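Local coordinates for gamma-glutamyltransferase 1 Threonine peptidase. MEROPS family T03 (Pseudomonas nitroreducens, PDB 7D9E), which probably transfers gamma-glutamyl groups to amine acceptors by transpeptidation, as in theanine synthesis, or to water by hydrolysis, at residues F90-E95 and P266-G271; T130-W135 and V243-K248. All blocks are in the same frame, centred on the assembly; numbering follows the deposited sequence.

Contact 1. Residues F90-E95 and P266-G271; sequences FLDYRE and PLPSSG. With DON (6-diazenyl-5-oxo-L-norleucine), chain D.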
# COMPACT_ATOMS: atom_id res chain seq x y z
N PHE A 90 1.90 6.32 13.75
CA PHE A 90 1.43 5.35 12.79
C PHE A 90 0.02 4.92 13.14
O PHE A 90 -0.26 4.54 14.28
CB PHE A 90 2.33 4.11 12.73
CG PHE A 90 1.91 3.13 11.67
CD1 PHE A 90 2.27 3.32 10.35
CD2 PHE A 90 1.15 2.04 11.99
CE1 PHE A 90 1.89 2.43 9.37
CE2 PHE A 90 0.75 1.14 11.01
CZ PHE A 90 1.10 1.33 9.72
N LEU A 91 -0.87 4.95 12.15
CA LEU A 91 -2.26 4.57 12.32
C LEU A 91 -2.58 3.39 11.42
O LEU A 91 -2.47 3.47 10.19
CB LEU A 91 -3.19 5.75 12.05
CG LEU A 91 -4.69 5.46 12.20
CD1 LEU A 91 -4.99 5.07 13.64
CD2 LEU A 91 -5.52 6.68 11.80
N ASP A 92 -3.04 2.30 12.04
CA ASP A 92 -3.36 1.06 11.35
C ASP A 92 -4.88 1.00 11.22
O ASP A 92 -5.58 0.87 12.23
CB ASP A 92 -2.78 -0.08 12.19
CG ASP A 92 -3.28 -1.46 11.77
OD1 ASP A 92 -4.23 -1.60 10.98
OD2 ASP A 92 -2.65 -2.44 12.25
N TYR A 93 -5.37 1.16 9.99
CA TYR A 93 -6.79 1.00 9.69
C TYR A 93 -6.97 -0.10 8.64
O TYR A 93 -7.80 -0.04 7.73
CB TYR A 93 -7.46 2.35 9.37
CG TYR A 93 -6.93 3.11 8.19
CD1 TYR A 93 -5.91 4.04 8.33
CD2 TYR A 93 -7.48 2.94 6.94
CE1 TYR A 93 -5.44 4.73 7.22
CE2 TYR A 93 -7.03 3.65 5.85
CZ TYR A 93 -6.03 4.55 6.01
OH TYR A 93 -5.55 5.26 4.90
N ARG A 94 -6.19 -1.16 8.83
CA ARG A 94 -6.27 -2.36 8.02
C ARG A 94 -7.55 -3.13 8.35
O ARG A 94 -8.02 -3.13 9.49
CB ARG A 94 -5.05 -3.23 8.37
CG ARG A 94 -4.86 -4.56 7.65
CD ARG A 94 -4.64 -4.43 6.20
NE ARG A 94 -3.91 -5.59 5.66
CZ ARG A 94 -3.66 -5.74 4.37
NH1 ARG A 94 -4.05 -4.81 3.54
NH2 ARG A 94 -3.03 -6.82 3.92
N GLU A 95 -8.11 -3.76 7.33
CA GLU A 95 -9.30 -4.57 7.58
C GLU A 95 -8.99 -5.73 8.52
O GLU A 95 -7.86 -6.19 8.64
CB GLU A 95 -9.79 -5.16 6.26
CG GLU A 95 -10.21 -4.14 5.24
CD GLU A 95 -9.12 -3.90 4.20
OE1 GLU A 95 -7.95 -3.73 4.60
OE2 GLU A 95 -9.42 -3.94 2.98
N PRO A 266 5.00 -0.64 10.74
CA PRO A 266 5.31 -1.86 11.50
C PRO A 266 4.25 -2.92 11.18
O PRO A 266 3.34 -2.71 10.38
CB PRO A 266 5.19 -1.37 12.93
CG PRO A 266 3.99 -0.40 12.85
CD PRO A 266 4.16 0.29 11.52
N LEU A 267 4.39 -4.07 11.84
CA LEU A 267 3.38 -5.11 11.71
C LEU A 267 2.02 -4.52 12.05
O LEU A 267 1.90 -3.72 12.98
CB LEU A 267 3.71 -6.26 12.67
CG LEU A 267 4.88 -7.14 12.26
CD1 LEU A 267 5.18 -8.12 13.37
CD2 LEU A 267 4.60 -7.88 10.97
N PRO A 268 0.96 -4.89 11.32
CA PRO A 268 0.84 -5.99 10.36
C PRO A 268 1.36 -5.73 8.94
O PRO A 268 1.10 -6.57 8.07
CB PRO A 268 -0.67 -6.24 10.33
CG PRO A 268 -1.23 -4.89 10.50
CD PRO A 268 -0.35 -4.23 11.54
N SER A 269 2.07 -4.64 8.71
CA SER A 269 2.87 -4.53 7.50
C SER A 269 4.17 -5.29 7.67
O SER A 269 4.84 -5.19 8.71
CB SER A 269 3.19 -3.08 7.14
OG SER A 269 3.88 -3.11 5.89
N SER A 270 4.54 -6.03 6.64
CA SER A 270 5.86 -6.64 6.52
C SER A 270 6.90 -5.65 6.01
O SER A 270 8.09 -5.97 6.03
CB SER A 270 5.78 -7.82 5.55
OG SER A 270 5.44 -7.41 4.22
N GLY A 271 6.48 -4.44 5.62
CA GLY A 271 7.40 -3.52 4.97
C GLY A 271 8.43 -2.92 5.90
O GLY A 271 9.57 -2.65 5.49
O DON D . -1.84 -4.94 1.54
C DON D . -1.10 -5.43 0.52
OXT DON D . 0.10 -5.62 0.69
CA DON D . -1.91 -5.56 -0.75
N DON D . -3.27 -5.97 -0.48
CB DON D . -1.68 -4.20 -1.43
C1E DON D . -2.54 -4.01 -2.64
C1D DON D . -2.05 -2.80 -3.38
O1J DON D . -1.12 -2.10 -2.95
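Phe-90 lies flat beneath Pro-266, with the CD methylene of the proline directly over its centre. Followed outward from CB, the side chain leaves strand 87-93 with CG anti to the backbone N (chi1 -176°), a torsion that carries the ring across to the 266-271 loop. CG, the first ring atom, already meets Pro-266 CD; CD2 comes to 3.5 Å from Pro-266 CD and touches Pro-266 CG as well, and CZ at the far end is hardly farther from that same CD. This near-even spacing marks a CH-pi contact: Pro-266 CD stands 3.4 Å from the Phe-90 ring centroid, 6° off the normal. Proline suits the place because its CD hydrogens, next to the electron-withdrawing ring nitrogen, can point at an aromatic face. Cutting Phe-90 back to an alanine is likely to leave Pro-266 CD without the aromatic face it rests on, opening a gap between strand and loop.

Two residues on, Asp-92 OD2 comes 3.0 Å from CD of Pro-268, which follows a cis peptide bond. The carboxylate is well compensated: OD2 pairs with Arg-250, OD1 with Arg-69 of the partner subunit. OD1 also accepts Arg-94 N at 2.9 Å, closing an Asx turn. Beyond this turn the Arg-94 chain, bent at chi2, takes its guanidinium to the ligand. Its NH1 gives DON O a weak hydrogen bond of 3.0 Å, and NH2 another weak one, while Asp-43 and Glu-40 of the partner subunit pair with the same guanidinium. Such an arginine at the alpha-carboxylate is characteristic of the gamma-glutamyl pocket of gamma-glutamyltransferases.

Contact 2. Residues T130-W135 and V243-K248; sequences TVMGLW and VDYQAK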
# COMPACT_ATOMS: atom_id res chain seq x y z
N THR A 130 -11.25 2.13 6.52
CA THR A 130 -10.86 3.46 6.08
C THR A 130 -11.61 4.59 6.79
O THR A 130 -10.99 5.56 7.25
CB THR A 130 -10.98 3.56 4.57
OG1 THR A 130 -10.05 2.64 4.02
CG2 THR A 130 -10.66 4.95 4.10
N VAL A 131 -12.94 4.51 6.87
CA VAL A 131 -13.68 5.60 7.51
C VAL A 131 -13.23 5.78 8.96
O VAL A 131 -13.05 6.91 9.43
CB VAL A 131 -15.19 5.41 7.38
CG1 VAL A 131 -15.93 6.50 8.15
CG2 VAL A 131 -15.58 5.46 5.90
N MET A 132 -13.05 4.68 9.69
CA MET A 132 -12.54 4.79 11.06
C MET A 132 -11.16 5.39 11.13
O MET A 132 -10.88 6.22 12.00
CB MET A 132 -12.65 3.45 11.78
CG MET A 132 -12.28 3.61 13.24
SD MET A 132 -13.56 4.33 14.16
CE MET A 132 -14.77 2.88 14.25
N GLY A 133 -10.26 4.95 10.24
CA GLY A 133 -8.91 5.48 10.22
C GLY A 133 -8.88 6.98 10.00
O GLY A 133 -8.25 7.72 10.77
N LEU A 134 -9.58 7.45 8.97
CA LEU A 134 -9.58 8.88 8.67
C LEU A 134 -10.18 9.67 9.83
O LEU A 134 -9.68 10.75 10.19
CB LEU A 134 -10.34 9.13 7.37
CG LEU A 134 -9.75 8.41 6.15
CD1 LEU A 134 -10.67 8.60 4.94
CD2 LEU A 134 -8.36 8.92 5.87
N TRP A 135 -11.24 9.14 10.44
CA TRP A 135 -11.82 9.78 11.62
C TRP A 135 -10.82 9.88 12.76
O TRP A 135 -10.64 10.96 13.36
CB TRP A 135 -13.02 8.97 12.09
CG TRP A 135 -13.63 9.54 13.34
CD1 TRP A 135 -13.52 9.05 14.60
CD2 TRP A 135 -14.43 10.73 13.43
NE1 TRP A 135 -14.20 9.85 15.48
CE2 TRP A 135 -14.77 10.89 14.79
CE3 TRP A 135 -14.89 11.66 12.50
CZ2 TRP A 135 -15.55 11.94 15.24
CZ3 TRP A 135 -15.68 12.71 12.95
CH2 TRP A 135 -15.99 12.84 14.31
N VAL A 243 -19.52 -2.81 14.48
CA VAL A 243 -19.46 -2.05 15.72
C VAL A 243 -18.17 -2.34 16.48
O VAL A 243 -17.70 -1.50 17.25
CB VAL A 243 -20.71 -2.26 16.61
CG1 VAL A 243 -21.97 -1.86 15.87
CG2 VAL A 243 -20.76 -3.68 17.12
N ASP A 244 -17.57 -3.51 16.27
CA ASP A 244 -16.34 -3.86 16.97
C ASP A 244 -15.08 -3.36 16.28
O ASP A 244 -14.00 -3.43 16.89
CB ASP A 244 -16.26 -5.37 17.20
CG ASP A 244 -17.24 -5.87 18.26
OD1 ASP A 244 -17.94 -5.03 18.87
OD2 ASP A 244 -17.32 -7.10 18.49
N TYR A 245 -15.17 -2.84 15.05
CA TYR A 245 -13.97 -2.41 14.34
C TYR A 245 -13.28 -1.25 15.07
O TYR A 245 -13.93 -0.27 15.44
CB TYR A 245 -14.27 -1.99 12.89
CG TYR A 245 -12.94 -1.71 12.21
CD1 TYR A 245 -12.16 -2.75 11.74
CD2 TYR A 245 -12.41 -0.43 12.20
CE1 TYR A 245 -10.90 -2.49 11.20
CE2 TYR A 245 -11.16 -0.18 11.68
CZ TYR A 245 -10.41 -1.21 11.19
OH TYR A 245 -9.15 -0.95 10.68
N GLN A 246 -11.96 -1.35 15.23
CA GLN A 246 -11.17 -0.26 15.78
C GLN A 246 -9.91 -0.09 14.94
O GLN A 246 -9.24 -1.07 14.61
CB GLN A 246 -10.77 -0.55 17.23
CG GLN A 246 -11.95 -0.57 18.17
N ALA A 247 -9.60 1.15 14.58
CA ALA A 247 -8.26 1.43 14.10
C ALA A 247 -7.33 1.46 15.30
O ALA A 247 -7.75 1.66 16.45
CB ALA A 247 -8.23 2.77 13.37
N LYS A 248 -6.04 1.25 15.04
CA LYS A 248 -5.08 1.16 16.13
C LYS A 248 -3.89 2.07 15.86
O LYS A 248 -3.27 1.98 14.80
CB LYS A 248 -4.57 -0.28 16.28
CG LYS A 248 -5.65 -1.26 16.74
CD LYS A 248 -5.12 -2.69 16.79
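Met-132, on helix 130-141, packs against Tyr-245 and Ala-247 in the link between helix 239-244 and strand 248-257. The contact belongs to the layered Ntn-hydrolase fold: helix 130-141 lies over one face of the antiparallel sheet, and the link passes beside the helix and enters strand 248-257, next to strand 87-93 in the sheet.

Along the link, Tyr-245 comes first to the helix. Its CG is anti to the backbone N (chi1 -174°), and the ring presents an edge, close to its own plane, to Met-132 CB, which is 3.9 Å from Tyr-245 CD2 and equally near CE2. A tyrosine suits this position because the flanks of its ring are apolar enough to lie against a methionine stem, while its hydroxyl reaches beyond to bond with the backbone oxygen of Arg-94. The ring also packs on Tyr-93, Ile-96 and Val-127, so it is buried.

Gln-246 has its CB directed away from the helix, and its carbonyl oxygen accepts from Arg-69 of the partner subunit, joining the link to the other chain.

Ala-247 then faces the helix again. Its CB lies 4.2 Å from Gly-133 CA and 4.1 Å from Met-132 CG; the CA atoms of Gly-133 and Ala-247, two small residues, come to 5.6 Å, a close approach of the helix to the link. The same methyl also touches Leu-91 and Tyr-93 of strand 87-93, and with so many neighbours a side chain of one carbon suits.

Methionine's flexibility completes the fit. Bends at chi2 (77°) and chi3 (74°) turn the chain so that its terminal methyl CE comes to rest 3.5 Å from Tyr-245 O.

How the contacts relate
Contacts 1 and 2 share strand 87-93 as a common wall, their centres 13 Å apart. In contact 1 the strand faces the 266-271 loop; in contact 2 the helix and link cover its other face, where Leu-91 CD2 lies 3.1 Å from Gly-133 O. Two probable hydrogen bonds join them: Asp-92 N to Lys-248 O at 2.8 Å, part of the sheet, and Tyr-245 OH to Arg-94 O at 2.7 Å. The second bears on the pocket, since it holds the backbone of the arginine that reaches DON, making Tyr-245, about 12 Å from the ligand, a second-shell residue. Arg-69 of the partner subunit reaches both contacts, through Asp-92 and Gln-246.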